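Local coordinates for sensor protein kinase HptS (Staphylococcus aureus, PDB 6LKH) that is a sensor histidine kinase whose extracellular region probably receives a sugar-phosphate signal, perhaps through a partner protein, and which relays it to a response regulator by phosphorylation, at residues K18-F23 with L50-Q55. Numbering follows the deposited sequence.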
loop_
_atom_site.group_PDB
_atom_site.type_symbol
_atom_site.label_atom_id
_atom_site.label_comp_id
_atom_site.label_asym_id
_atom_site.label_seq_id
_atom_site.Cartn_x
_atom_site.Cartn_y
_atom_site.Cartn_z
ATOM N N LYS C 18 -4.040 26.924 -31.160
ATOM C CA LYS C 18 -3.974 26.612 -32.580
ATOM C C LYS C 18 -2.572 26.157 -32.976
ATOM O O LYS C 18 -2.410 25.164 -33.692
ATOM C CB LYS C 18 -4.412 27.848 -33.365
ATOM C CG LYS C 18 -5.068 27.586 -34.697
ATOM C CD LYS C 18 -5.874 28.803 -35.132
ATOM C CE LYS C 18 -6.091 28.832 -36.633
ATOM N NZ LYS C 18 -6.694 30.122 -37.069
ATOM N N GLN C 19 -1.541 26.845 -32.476
ATOM C CA GLN C 19 -0.172 26.507 -32.853
ATOM C C GLN C 19 0.281 25.198 -32.221
ATOM O O GLN C 19 1.074 24.464 -32.822
ATOM C CB GLN C 19 0.779 27.638 -32.458
ATOM C CG GLN C 19 0.469 28.969 -33.122
ATOM C CD GLN C 19 1.716 29.772 -33.432
ATOM O OE1 GLN C 19 2.381 29.539 -34.441
ATOM N NE2 GLN C 19 2.039 30.723 -32.565
ATOM N N ILE C 20 -0.197 24.891 -31.016
ATOM C CA ILE C 20 0.151 23.623 -30.380
ATOM C C ILE C 20 -0.394 22.461 -31.201
ATOM O O ILE C 20 0.313 21.485 -31.478
ATOM C CB ILE C 20 -0.368 23.587 -28.931
ATOM C CG1 ILE C 20 0.365 24.642 -28.093
ATOM C CG2 ILE C 20 -0.198 22.186 -28.328
ATOM C CD1 ILE C 20 -0.067 24.725 -26.633
ATOM N N GLN C 21 -1.665 22.548 -31.601
ATOM C CA GLN C 21 -2.249 21.491 -32.417
ATOM C C GLN C 21 -1.483 21.333 -33.724
ATOM O O GLN C 21 -1.210 20.209 -34.162
ATOM C CB GLN C 21 -3.726 21.784 -32.683
ATOM C CG GLN C 21 -4.578 21.923 -31.419
ATOM C CD GLN C 21 -4.415 20.752 -30.466
ATOM O OE1 GLN C 21 -4.136 19.629 -30.887
ATOM N NE2 GLN C 21 -4.581 21.010 -29.172
ATOM N N THR C 22 -1.111 22.450 -34.353
ATOM C CA THR C 22 -0.290 22.382 -35.557
ATOM C C THR C 22 1.020 21.653 -35.282
ATOM O O THR C 22 1.480 20.851 -36.103
ATOM C CB THR C 22 -0.015 23.794 -36.081
ATOM O OG1 THR C 22 -1.244 24.406 -36.496
ATOM C CG2 THR C 22 0.957 23.764 -37.258
ATOM N N PHE C 23 1.603 21.870 -34.147
ATOM C CA PHE C 23 2.846 21.232 -33.827
ATOM C C PHE C 23 2.737 19.754 -33.706
ATOM O O PHE C 23 3.631 19.079 -34.019
ATOM C CB PHE C 23 3.407 21.825 -32.546
ATOM C CG PHE C 23 4.494 21.054 -31.907
ATOM C CD1 PHE C 23 4.203 20.093 -31.057
ATOM C CD2 PHE C 23 5.757 21.298 -32.197
ATOM C CE1 PHE C 23 5.147 19.376 -30.481
ATOM C CE2 PHE C 23 6.716 20.589 -31.629
ATOM C CZ PHE C 23 6.407 19.622 -30.764
ATOM N N LEU C 50 11.321 24.287 -28.368
ATOM C CA LEU C 50 11.670 25.676 -28.095
ATOM C C LEU C 50 11.244 26.593 -29.236
ATOM O O LEU C 50 10.857 27.742 -28.992
ATOM C CB LEU C 50 13.173 25.789 -27.837
ATOM C CG LEU C 50 13.648 25.148 -26.526
ATOM C CD1 LEU C 50 15.155 24.922 -26.501
ATOM C CD2 LEU C 50 13.229 26.016 -25.351
ATOM N N LYS C 51 11.303 26.109 -30.479
ATOM C CA LYS C 51 10.777 26.882 -31.601
ATOM C C LYS C 51 9.312 27.238 -31.373
ATOM O O LYS C 51 8.886 28.367 -31.644
ATOM C CB LYS C 51 10.944 26.094 -32.903
ATOM C CG LYS C 51 10.541 26.854 -34.166
ATOM C CD LYS C 51 11.036 26.155 -35.435
ATOM C CE LYS C 51 10.254 24.879 -35.730
ATOM N NZ LYS C 51 10.789 24.140 -36.916
ATOM N N LEU C 52 8.532 26.286 -30.861
ATOM C CA LEU C 52 7.118 26.526 -30.593
ATOM C C LEU C 52 6.927 27.523 -29.453
ATOM O O LEU C 52 6.095 28.433 -29.545
ATOM C CB LEU C 52 6.434 25.196 -30.274
ATOM C CG LEU C 52 4.992 25.244 -29.769
ATOM C CD1 LEU C 52 4.060 25.775 -30.843
ATOM C CD2 LEU C 52 4.560 23.866 -29.308
ATOM N N ILE C 53 7.687 27.358 -28.366
ATOM C CA ILE C 53 7.555 28.227 -27.196
ATOM C C ILE C 53 7.662 29.695 -27.588
ATOM O O ILE C 53 7.016 30.564 -26.986
ATOM C CB ILE C 53 8.616 27.851 -26.141
ATOM C CG1 ILE C 53 8.368 26.443 -25.589
ATOM C CG2 ILE C 53 8.673 28.874 -25.010
ATOM C CD1 ILE C 53 7.011 26.226 -24.967
ATOM N N HIS C 54 8.485 30.003 -28.593
ATOM C CA HIS C 54 8.826 31.384 -28.906
ATOM C C HIS C 54 8.124 31.925 -30.139
ATOM O O HIS C 54 8.376 33.072 -30.522
ATOM C CB HIS C 54 10.337 31.518 -29.065
ATOM C CG HIS C 54 11.071 31.380 -27.773
ATOM N ND1 HIS C 54 11.780 30.247 -27.439
ATOM C CD2 HIS C 54 11.170 32.215 -26.713
ATOM C CE1 HIS C 54 12.301 30.399 -26.235
ATOM N NE2 HIS C 54 11.949 31.585 -25.773
ATOM N N GLN C 55 7.250 31.140 -30.762
ATOM C CA GLN C 55 6.269 31.678 -31.692
ATOM C C GLN C 55 5.076 32.293 -30.973
ATOM O O GLN C 55 4.059 32.590 -31.607
ATOM C CB GLN C 55 5.795 30.579 -32.647
ATOM C CG GLN C 55 6.824 30.159 -33.686
ATOM C CD GLN C 55 6.385 28.931 -34.460
ATOM O OE1 GLN C 55 5.371 28.313 -34.137
ATOM N NE2 GLN C 55 7.146 28.570 -35.489
#
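Gln19 NE2 donates a hydrogen bond to Gln55 O, 2.9 Å away, joining helix 2-26 to the turn that follows helix 39-53. The bond is bent, 137° at the hydrogen: the acceptor lies nearly in the plane of the Gln19 amide, whereas the donor stands above the plane of the Gln55 carbonyl. Glutamine suits the site, since its long chain, bent at chi2 (-145°), carries an N-H to this backbone oxygen.

On the buried side of this bond, Leu52 projects toward helix 2-26. Its CG lies anti to the backbone N (chi1 172°), and the two methyls part company: CD1 rests 3.8 Å from Gln19 O, while CD2 sits over the Phe23 ring, 4.2 Å from its centroid, in a CH-pi contact for which phenylalanine offers a flat apolar face. Branched Ile20 reaches both Leu52 and strand 84-92, where it packs on Ser87 and His89. The two helices thus pack together beside an antiparallel sheet, consistent with the membrane-distal half of a tandem Cache-like sensor. The contact is chiefly apolar and buried at Leu52, Phe23 and Ile20, with one bent amide-to-carbonyl bond tying the turn to helix 2-26 where it is more exposed.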